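Local coordinates for protein argonaute (Aquifex aeolicus, PDB 1YVU) that uses short single-stranded DNA guides to bind complementary RNA and cleaves that target with the help of divalent metal ions, at residues V499-T507 with V679-L690. Sequence-based numbering, arbitrary orientation.
Sequences VGIDISRIT and VHYSDKITKLML. With CA (calcium ion), chain B.
Gly500, on the first strand of the RNase H fold in the PIWI domain, faces Val679 in the loop just before helix 682-690. From there helix and strand run in roughly the same direction, strand 503-505 and helix 682-690 lying 35° apart and 7.8 Å at closest approach, with Asp502 opposite Ser682 and Ser504 opposite Thr686 in CA register. At one flank of this interface two probably catalytic aspartates hold the metal. Asp502, its CG anti to the backbone N (chi1 -171°), turns its carboxylate toward Asp683 of the helix; the two carboxylate planes stand 68° apart. One calcium ion joins them, 2.9 Å from Asp502 OD2 and 2.5 Å from Asp683 OD2; Asp571, probably a third catalytic aspartate, lies close by. Ser504 OG donates to Asp502 OD1 (2.8 Å) on the syn side but tilted out of the carboxylate plane, which should steady the carboxylate's rotation. On the helix, the extended chain of Lys687 brings NZ to the syn lone pair of Asp683 OD1, a salt bridge of 2.9 Å. An asparagine in place of Asp502 would probably weaken calcium binding by removing a charge. Further along, Leu690 packs against the strand, its CD1 3.8 Å from Ile506 CG1 and its CD2 3.4 Å from Ser504 O.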
loop_
_atom_site.group_PDB
_atom_site.type_symbol
_atom_site.label_atom_id
_atom_site.label_comp_id
_atom_site.label_asym_id
_atom_site.label_seq_id
_atom_site.Cartn_x
_atom_site.Cartn_y
_atom_site.Cartn_z
ATOM N N VAL A 499 -4.438 -11.681 15.096
ATOM C CA VAL A 499 -4.056 -12.349 13.874
ATOM C C VAL A 499 -3.943 -11.359 12.726
ATOM O O VAL A 499 -4.841 -10.562 12.499
ATOM C CB VAL A 499 -4.927 -13.625 13.588
ATOM C CG1 VAL A 499 -5.760 -13.972 14.787
ATOM C CG2 VAL A 499 -5.801 -13.492 12.393
ATOM N N GLY A 500 -2.795 -11.358 12.057
ATOM C CA GLY A 500 -2.612 -10.452 10.936
ATOM C C GLY A 500 -2.517 -11.205 9.629
ATOM O O GLY A 500 -1.748 -12.164 9.551
ATOM N N ILE A 501 -3.326 -10.806 8.643
ATOM C CA ILE A 501 -3.331 -11.472 7.339
ATOM C C ILE A 501 -3.168 -10.541 6.120
ATOM O O ILE A 501 -3.425 -9.339 6.218
ATOM C CB ILE A 501 -4.700 -12.279 7.084
ATOM C CG1 ILE A 501 -5.201 -12.987 8.356
ATOM C CG2 ILE A 501 -4.530 -13.346 5.950
ATOM C CD1 ILE A 501 -6.324 -14.013 8.168
ATOM N N ASP A 502 -2.568 -11.093 5.058
ATOM C CA ASP A 502 -2.491 -10.478 3.731
ATOM C C ASP A 502 -2.615 -11.708 2.873
ATOM O O ASP A 502 -2.148 -12.804 3.225
ATOM C CB ASP A 502 -1.204 -9.744 3.311
ATOM C CG ASP A 502 -1.384 -8.949 1.932
ATOM O OD1 ASP A 502 -1.478 -9.557 0.842
ATOM O OD2 ASP A 502 -1.473 -7.698 1.916
ATOM N N ILE A 503 -3.385 -11.534 1.810
ATOM C CA ILE A 503 -3.623 -12.550 0.820
ATOM C C ILE A 503 -3.356 -11.781 -0.462
ATOM O O ILE A 503 -3.885 -10.673 -0.654
ATOM C CB ILE A 503 -5.080 -13.066 0.875
ATOM C CG1 ILE A 503 -5.354 -13.742 2.235
ATOM C CG2 ILE A 503 -5.321 -14.030 -0.284
ATOM C CD1 ILE A 503 -6.768 -14.308 2.473
ATOM N N SER A 504 -2.410 -12.295 -1.244
ATOM C CA SER A 504 -2.037 -11.698 -2.526
ATOM C C SER A 504 -2.196 -12.753 -3.600
ATOM O O SER A 504 -1.682 -13.863 -3.487
ATOM C CB SER A 504 -0.619 -11.118 -2.503
ATOM O OG SER A 504 -0.595 -9.907 -1.751
ATOM N N ARG A 505 -2.908 -12.382 -4.652
ATOM C CA ARG A 505 -3.212 -13.280 -5.761
ATOM C C ARG A 505 -2.584 -12.918 -7.105
ATOM O O ARG A 505 -2.162 -11.780 -7.323
ATOM C CB ARG A 505 -4.744 -13.330 -5.950
ATOM C CG ARG A 505 -5.563 -13.707 -4.705
ATOM C CD ARG A 505 -6.808 -12.848 -4.575
ATOM N NE ARG A 505 -7.533 -13.109 -3.333
ATOM C CZ ARG A 505 -8.703 -13.742 -3.261
ATOM N NH1 ARG A 505 -9.304 -14.195 -4.367
ATOM N NH2 ARG A 505 -9.271 -13.920 -2.071
ATOM N N ILE A 506 -2.466 -13.906 -7.983
ATOM C CA ILE A 506 -1.976 -13.600 -9.310
ATOM C C ILE A 506 -3.177 -13.658 -10.255
ATOM O O ILE A 506 -3.946 -14.631 -10.284
ATOM C CB ILE A 506 -0.721 -14.417 -9.756
ATOM C CG1 ILE A 506 0.531 -13.732 -9.179
ATOM C CG2 ILE A 506 -0.564 -14.407 -11.285
ATOM C CD1 ILE A 506 1.852 -14.398 -9.486
ATOM N N THR A 507 -3.380 -12.506 -10.894
ATOM C CA THR A 507 -4.456 -12.274 -11.839
ATOM C C THR A 507 -4.008 -12.602 -13.273
ATOM O O THR A 507 -2.961 -12.131 -13.770
ATOM C CB THR A 507 -4.919 -10.788 -11.780
ATOM O OG1 THR A 507 -4.949 -10.327 -10.424
ATOM C CG2 THR A 507 -6.315 -10.639 -12.388
ATOM N N VAL A 679 1.007 -7.029 10.707
ATOM C CA VAL A 679 0.995 -6.809 9.260
ATOM C C VAL A 679 2.304 -6.332 8.673
ATOM O O VAL A 679 2.459 -6.330 7.462
ATOM C CB VAL A 679 -0.161 -5.902 8.765
ATOM C CG1 VAL A 679 -1.474 -6.638 8.893
ATOM C CG2 VAL A 679 -0.164 -4.580 9.495
ATOM N N HIS A 680 3.272 -5.988 9.514
ATOM C CA HIS A 680 4.562 -5.535 9.015
ATOM C C HIS A 680 5.208 -6.653 8.249
ATOM O O HIS A 680 5.305 -7.785 8.732
ATOM C CB HIS A 680 5.476 -5.102 10.131
ATOM C CG HIS A 680 6.848 -4.746 9.655
ATOM N ND1 HIS A 680 7.955 -5.507 9.980
ATOM C CD2 HIS A 680 7.296 -3.723 8.906
ATOM C CE1 HIS A 680 9.029 -4.949 9.456
ATOM N NE2 HIS A 680 8.662 -3.866 8.801
ATOM N N TYR A 681 5.571 -6.307 7.018
ATOM C CA TYR A 681 6.189 -7.199 6.035
ATOM C C TYR A 681 5.246 -8.238 5.408
ATOM O O TYR A 681 5.660 -8.975 4.506
ATOM C CB TYR A 681 7.427 -7.895 6.615
ATOM C CG TYR A 681 8.703 -7.478 5.957
ATOM C CD1 TYR A 681 9.048 -6.108 5.834
ATOM C CD2 TYR A 681 9.559 -8.441 5.410
ATOM C CE1 TYR A 681 10.218 -5.710 5.170
ATOM C CE2 TYR A 681 10.735 -8.067 4.746
ATOM C CZ TYR A 681 11.067 -6.697 4.621
ATOM O OH TYR A 681 12.222 -6.330 3.932
ATOM N N SER A 682 3.987 -8.291 5.863
ATOM C CA SER A 682 3.027 -9.263 5.335
ATOM C C SER A 682 2.754 -9.168 3.835
ATOM O O SER A 682 2.709 -10.211 3.162
ATOM C CB SER A 682 1.722 -9.276 6.126
ATOM O OG SER A 682 1.928 -9.929 7.358
ATOM N N ASP A 683 2.697 -7.942 3.298
ATOM C CA ASP A 683 2.443 -7.769 1.870
ATOM C C ASP A 683 3.675 -8.036 1.010
ATOM O O ASP A 683 3.537 -8.415 -0.153
ATOM C CB ASP A 683 1.867 -6.390 1.565
ATOM C CG ASP A 683 1.112 -6.340 0.234
ATOM O OD1 ASP A 683 1.688 -5.776 -0.721
ATOM O OD2 ASP A 683 -0.034 -6.846 0.148
ATOM N N LYS A 684 4.866 -7.843 1.576
ATOM C CA LYS A 684 6.104 -8.098 0.831
ATOM C C LYS A 684 6.461 -9.576 0.734
ATOM O O LYS A 684 6.935 -10.009 -0.307
ATOM C CB LYS A 684 7.275 -7.254 1.358
ATOM C CG LYS A 684 7.063 -5.754 1.052
ATOM C CD LYS A 684 8.221 -4.813 1.434
ATOM C CE LYS A 684 7.801 -3.335 1.207
ATOM N NZ LYS A 684 8.957 -2.381 1.232
ATOM N N ILE A 685 6.119 -10.348 1.772
ATOM C CA ILE A 685 6.365 -11.804 1.847
ATOM C C ILE A 685 5.422 -12.626 0.914
ATOM O O ILE A 685 5.872 -13.545 0.238
ATOM C CB ILE A 685 6.290 -12.308 3.347
ATOM C CG1 ILE A 685 7.383 -11.656 4.183
ATOM C CG2 ILE A 685 6.487 -13.813 3.457
ATOM C CD1 ILE A 685 7.210 -11.868 5.652
ATOM N N THR A 686 4.141 -12.258 0.843
ATOM C CA THR A 686 3.166 -12.936 -0.002
ATOM C C THR A 686 3.467 -12.724 -1.489
ATOM O O THR A 686 3.471 -13.679 -2.260
ATOM C CB THR A 686 1.742 -12.444 0.280
ATOM O OG1 THR A 686 1.657 -11.043 0.010
ATOM C CG2 THR A 686 1.348 -12.708 1.694
ATOM N N LYS A 687 3.778 -11.490 -1.875
ATOM C CA LYS A 687 4.085 -11.162 -3.266
ATOM C C LYS A 687 5.379 -11.797 -3.744
ATOM O O LYS A 687 5.622 -11.916 -4.933
ATOM C CB LYS A 687 4.159 -9.643 -3.446
ATOM C CG LYS A 687 2.803 -8.972 -3.522
ATOM C CD LYS A 687 2.899 -7.458 -3.467
ATOM C CE LYS A 687 1.518 -6.825 -3.696
ATOM N NZ LYS A 687 1.490 -5.316 -3.610
ATOM N N LEU A 688 6.180 -12.237 -2.787
ATOM C CA LEU A 688 7.472 -12.860 -3.043
ATOM C C LEU A 688 7.313 -14.365 -3.295
ATOM O O LEU A 688 7.965 -14.953 -4.175
ATOM C CB LEU A 688 8.377 -12.618 -1.827
ATOM C CG LEU A 688 9.849 -13.025 -1.844
ATOM C CD1 LEU A 688 10.681 -12.107 -2.705
ATOM C CD2 LEU A 688 10.361 -13.011 -0.462
HETATM N N MSE A 689 6.426 -14.971 -2.509
HETATM C CA MSE A 689 6.151 -16.390 -2.596
HETATM C C MSE A 689 5.358 -16.715 -3.852
HETATM O O MSE A 689 5.484 -17.811 -4.385
HETATM C CB MSE A 689 5.446 -16.871 -1.326
HETATM C CG MSE A 689 6.240 -16.700 -0.020
HETATM SE SE MSE A 689 8.125 -17.196 -0.072
HETATM C CE MSE A 689 8.805 -16.058 1.347
ATOM N N LEU A 690 4.575 -15.738 -4.324
ATOM C CA LEU A 690 3.773 -15.816 -5.570
ATOM C C LEU A 690 4.684 -15.973 -6.816
ATOM O O LEU A 690 4.364 -16.720 -7.750
ATOM C CB LEU A 690 2.929 -14.532 -5.753
ATOM C CG LEU A 690 1.551 -14.308 -5.123
ATOM C CD1 LEU A 690 1.040 -12.921 -5.511
ATOM C CD2 LEU A 690 0.579 -15.391 -5.564
HETATM CA CA CA B . -2.335 -7.295 -0.793
#